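Local coordinates for Mlr3007 protein (Mesorhizobium loti, PDB 3QQM) that probably transfers the amino group between the branched-chain amino acids leucine, isoleucine or valine and 2-oxoglutarate, using pyridoxal 5'-phosphate as cofactor, at residues Ala14-Pro26 and Ala67-Arg79. Residues are numbered along the deposited sequence; the frame is centred on the assembly and turned at random.
With EDO (1,2-ethanediol), chain X; EDO (1,2-ethanediol), chain Q.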
# COMPACT_ATOMS: atom_id res chain seq x y z
N ALA A 14 -14.20 12.37 -10.63
CA ALA A 14 -14.50 13.32 -9.56
C ALA A 14 -13.21 13.65 -8.77
O ALA A 14 -12.09 13.25 -9.15
CB ALA A 14 -15.60 12.75 -8.62
N ASP A 15 -13.37 14.36 -7.66
CA ASP A 15 -12.25 14.70 -6.80
C ASP A 15 -11.86 13.41 -6.09
O ASP A 15 -12.57 12.42 -6.18
CB ASP A 15 -12.70 15.77 -5.80
CG ASP A 15 -11.56 16.37 -5.02
OD1 ASP A 15 -10.38 16.09 -5.31
OD2 ASP A 15 -11.86 17.16 -4.13
N PHE A 16 -10.74 13.38 -5.39
CA PHE A 16 -10.33 12.15 -4.71
C PHE A 16 -10.36 12.28 -3.18
O PHE A 16 -10.53 13.36 -2.66
CB PHE A 16 -8.95 11.74 -5.18
CG PHE A 16 -7.92 12.75 -4.90
CD1 PHE A 16 -7.29 12.80 -3.67
CD2 PHE A 16 -7.59 13.70 -5.87
CE1 PHE A 16 -6.36 13.76 -3.40
CE2 PHE A 16 -6.64 14.67 -5.62
CZ PHE A 16 -6.01 14.70 -4.40
N GLU A 17 -10.21 11.16 -2.51
CA GLU A 17 -10.18 11.10 -1.07
C GLU A 17 -8.87 10.47 -0.65
O GLU A 17 -8.24 9.77 -1.43
CB GLU A 17 -11.33 10.22 -0.54
CG GLU A 17 -12.70 10.74 -0.93
CD GLU A 17 -13.85 9.86 -0.44
OE1 GLU A 17 -13.64 8.97 0.39
OE2 GLU A 17 -14.98 10.11 -0.88
N LEU A 18 -8.44 10.78 0.56
CA LEU A 18 -7.24 10.17 1.12
C LEU A 18 -7.69 8.92 1.84
O LEU A 18 -8.75 8.90 2.47
CB LEU A 18 -6.51 11.12 2.07
CG LEU A 18 -5.88 12.31 1.34
CD1 LEU A 18 -5.36 13.37 2.31
CD2 LEU A 18 -4.76 11.81 0.39
N ILE A 19 -6.88 7.88 1.74
CA ILE A 19 -7.20 6.59 2.30
C ILE A 19 -6.06 5.98 3.14
O ILE A 19 -4.87 6.17 2.85
CB ILE A 19 -7.50 5.61 1.12
CG1 ILE A 19 -8.69 6.11 0.29
CG2 ILE A 19 -7.77 4.18 1.61
CD1 ILE A 19 -9.97 6.21 1.09
N GLU A 20 -6.45 5.27 4.19
CA GLU A 20 -5.51 4.53 5.06
C GLU A 20 -6.18 3.20 5.38
O GLU A 20 -7.35 3.17 5.79
CB GLU A 20 -5.18 5.29 6.36
CG GLU A 20 -4.36 6.55 6.18
CD GLU A 20 -2.94 6.28 5.70
OE1 GLU A 20 -2.40 5.16 5.97
OE2 GLU A 20 -2.34 7.19 5.08
N THR A 21 -5.43 2.11 5.18
CA THR A 21 -5.90 0.78 5.43
C THR A 21 -4.96 0.18 6.45
O THR A 21 -3.77 -0.03 6.18
CB THR A 21 -5.94 -0.05 4.14
OG1 THR A 21 -6.79 0.61 3.20
CG2 THR A 21 -6.47 -1.46 4.40
N MSE A 22 -5.52 -0.15 7.61
CA MSE A 22 -4.76 -0.64 8.73
C MSE A 22 -5.30 -1.92 9.36
O MSE A 22 -6.48 -2.29 9.17
CB MSE A 22 -4.80 0.45 9.82
CG MSE A 22 -4.45 1.86 9.33
SE MSE A 22 -4.64 3.23 10.69
CE MSE A 22 -6.55 3.10 11.02
N ARG A 23 -4.44 -2.57 10.15
CA ARG A 23 -4.83 -3.75 10.88
C ARG A 23 -4.95 -3.38 12.34
O ARG A 23 -3.97 -2.96 12.96
CB ARG A 23 -3.79 -4.85 10.77
CG ARG A 23 -4.29 -6.19 11.31
CD ARG A 23 -3.17 -7.17 11.66
NE ARG A 23 -2.20 -7.36 10.58
CZ ARG A 23 -1.10 -8.11 10.68
NH1 ARG A 23 -0.83 -8.78 11.82
NH2 ARG A 23 -0.26 -8.20 9.65
N TRP A 24 -6.15 -3.49 12.87
CA TRP A 24 -6.37 -3.24 14.30
C TRP A 24 -6.18 -4.56 15.02
O TRP A 24 -6.63 -5.59 14.55
CB TRP A 24 -7.78 -2.77 14.55
CG TRP A 24 -8.08 -2.45 15.98
CD1 TRP A 24 -7.94 -1.23 16.59
CD2 TRP A 24 -8.62 -3.32 16.97
NE1 TRP A 24 -8.39 -1.29 17.87
CE2 TRP A 24 -8.80 -2.56 18.14
CE3 TRP A 24 -9.00 -4.66 16.97
CZ2 TRP A 24 -9.32 -3.11 19.32
CZ3 TRP A 24 -9.52 -5.20 18.14
CH2 TRP A 24 -9.68 -4.42 19.29
N GLN A 25 -5.52 -4.53 16.17
CA GLN A 25 -5.28 -5.73 16.94
C GLN A 25 -5.71 -5.48 18.37
O GLN A 25 -5.51 -4.38 18.89
CB GLN A 25 -3.81 -6.14 16.88
CG GLN A 25 -3.39 -6.65 15.51
CD GLN A 25 -1.93 -7.07 15.42
OE1 GLN A 25 -1.03 -6.33 15.81
NE2 GLN A 25 -1.70 -8.26 14.88
N PRO A 26 -6.31 -6.50 19.02
CA PRO A 26 -6.73 -6.40 20.40
C PRO A 26 -5.59 -5.93 21.31
O PRO A 26 -4.48 -6.45 21.22
CB PRO A 26 -7.12 -7.85 20.77
CG PRO A 26 -7.42 -8.53 19.53
CD PRO A 26 -6.68 -7.78 18.41
N ALA A 67 -14.79 -4.41 19.13
CA ALA A 67 -14.03 -5.33 18.32
C ALA A 67 -13.32 -6.34 19.25
O ALA A 67 -12.69 -5.96 20.22
CB ALA A 67 -13.06 -4.59 17.47
N ARG A 68 -13.46 -7.63 18.94
CA ARG A 68 -12.89 -8.69 19.77
C ARG A 68 -11.67 -9.34 19.14
O ARG A 68 -10.86 -9.97 19.85
CB ARG A 68 -13.94 -9.77 20.04
CG ARG A 68 -15.23 -9.27 20.68
CD ARG A 68 -16.19 -10.47 21.01
NE ARG A 68 -16.60 -11.27 19.84
CZ ARG A 68 -17.59 -10.95 19.00
NH1 ARG A 68 -18.24 -9.81 19.14
NH2 ARG A 68 -17.89 -11.75 17.98
N THR A 69 -11.56 -9.25 17.82
CA THR A 69 -10.42 -9.82 17.08
C THR A 69 -9.89 -8.82 16.06
O THR A 69 -10.51 -7.77 15.82
CB THR A 69 -10.81 -11.11 16.34
OG1 THR A 69 -11.91 -10.83 15.47
CG2 THR A 69 -11.23 -12.20 17.32
N ALA A 70 -8.74 -9.16 15.46
CA ALA A 70 -8.09 -8.31 14.45
C ALA A 70 -9.09 -7.84 13.38
O ALA A 70 -9.90 -8.61 12.92
CB ALA A 70 -6.92 -9.05 13.79
N MSE A 71 -9.02 -6.57 13.01
CA MSE A 71 -9.93 -6.00 12.02
C MSE A 71 -9.19 -5.25 10.92
O MSE A 71 -8.19 -4.60 11.20
CB MSE A 71 -10.87 -4.98 12.69
CG MSE A 71 -11.60 -5.48 13.95
SE MSE A 71 -12.96 -6.86 13.61
CE MSE A 71 -14.22 -5.77 12.67
N ARG A 72 -9.66 -5.37 9.68
CA ARG A 72 -9.13 -4.58 8.58
C ARG A 72 -9.94 -3.32 8.71
O ARG A 72 -11.18 -3.38 8.80
CB ARG A 72 -9.39 -5.22 7.23
CG ARG A 72 -8.96 -4.36 6.03
CD ARG A 72 -9.28 -5.01 4.71
NE ARG A 72 -9.01 -4.09 3.59
CZ ARG A 72 -9.88 -3.17 3.13
NH1 ARG A 72 -11.09 -3.05 3.69
NH2 ARG A 72 -9.55 -2.36 2.11
N THR A 73 -9.26 -2.20 8.79
CA THR A 73 -9.90 -0.93 8.97
C THR A 73 -9.56 0.03 7.86
O THR A 73 -8.40 0.27 7.59
CB THR A 73 -9.43 -0.31 10.28
OG1 THR A 73 -9.69 -1.23 11.36
CG2 THR A 73 -10.14 1.04 10.52
N ARG A 74 -10.59 0.57 7.20
CA ARG A 74 -10.37 1.53 6.14
C ARG A 74 -10.84 2.91 6.60
O ARG A 74 -12.01 3.11 6.89
CB ARG A 74 -11.12 1.15 4.86
CG ARG A 74 -10.76 2.08 3.68
CD ARG A 74 -11.71 2.01 2.50
NE ARG A 74 -13.06 2.42 2.89
CZ ARG A 74 -14.10 1.60 3.00
NH1 ARG A 74 -14.01 0.31 2.65
NH2 ARG A 74 -15.27 2.07 3.39
N LEU A 75 -9.90 3.86 6.60
CA LEU A 75 -10.16 5.26 6.98
C LEU A 75 -10.10 6.09 5.71
O LEU A 75 -9.16 5.93 4.94
CB LEU A 75 -9.10 5.75 7.94
CG LEU A 75 -9.25 7.16 8.49
CD1 LEU A 75 -10.53 7.30 9.34
CD2 LEU A 75 -7.99 7.56 9.30
N ALA A 76 -11.09 6.96 5.48
CA ALA A 76 -11.13 7.80 4.28
C ALA A 76 -11.45 9.25 4.64
O ALA A 76 -12.27 9.51 5.50
CB ALA A 76 -12.14 7.28 3.27
N LEU A 77 -10.79 10.17 3.94
CA LEU A 77 -10.97 11.60 4.15
C LEU A 77 -11.23 12.34 2.83
O LEU A 77 -10.48 12.22 1.87
CB LEU A 77 -9.70 12.16 4.78
CG LEU A 77 -9.67 13.64 5.12
CD1 LEU A 77 -10.66 13.97 6.26
CD2 LEU A 77 -8.23 14.04 5.49
N ALA A 78 -12.30 13.12 2.81
CA ALA A 78 -12.65 13.95 1.67
C ALA A 78 -12.09 15.36 1.91
O ALA A 78 -11.90 15.77 3.07
CB ALA A 78 -14.17 13.99 1.46
N ARG A 79 -11.84 16.08 0.82
CA ARG A 79 -11.29 17.43 0.86
C ARG A 79 -12.08 18.38 1.78
O ARG A 79 -11.50 19.30 2.37
CB ARG A 79 -11.21 17.99 -0.56
CG ARG A 79 -10.62 19.40 -0.68
CD ARG A 79 -10.68 19.87 -2.12
NE ARG A 79 -10.06 18.90 -3.02
CZ ARG A 79 -8.74 18.81 -3.25
NH1 ARG A 79 -7.88 19.62 -2.63
NH2 ARG A 79 -8.28 17.89 -4.09
C1 EDO X . -16.69 -8.61 15.43
O1 EDO X . -16.11 -7.70 14.49
C2 EDO X . -15.86 -8.62 16.71
O2 EDO X . -14.47 -8.75 16.37
C1 EDO Q . -16.09 11.07 3.05
O1 EDO Q . -16.73 10.66 1.84
C2 EDO Q . -14.92 10.15 3.40
O2 EDO Q . -15.13 8.79 2.99
O HOH W 1 -12.59 14.78 -1.78
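D15 and R79 meet in a two-pronged salt bridge that closes one end of this strand pair. R79 comes side-on: NE donates to D15 OD2 (2.7 Å) and NH2 to D15 OD1 (3.0 Å), each oxygen accepting through its syn lone pair, with carboxylate and guanidinium nearly coplanar (11°). The backbone N of F16 adds a bond to D15 OD1 from above the carboxylate plane, so three donors fix the rotation of this group. A water between F16 O and R79 N joins the backbones beside it. At the far end W24, its CG anti to the backbone N (chi1 -178°), lays its indole alongside M71; A67 CB sits over the six-membered ring, 4.0 Å from its centroid, in a CH-pi contact, while T69 O reaches the ring edge. Between these ends strands 17-25 and 71-78 run antiparallel, with L18-L77, E20-L75, M22-T73 and W24-M71 as hydrogen-bonded pairs. They are the central pair of a four-stranded antiparallel sheet in the smaller domain of this class-IV aminotransferase fold, and the chain between them is largely helical. The face bearing L18, M22, L75 and W24 is covered by helices 33-47 and 53-64, L18 and L75 both touching L40. E20, on this buried face, turns its carboxylate away from strand 71-78 to R39 and H36. On the other face I19 CD1 presses tightly on A76 CB (3.3 Å), and the methyl CG2 of T21 lies 3.7 Å from R72 NE. Beside A76, which also touches T84 of strand 83-89, E17 OE1 accepts a bond from a 1,2-ethanediol, probably a crystallisation additive.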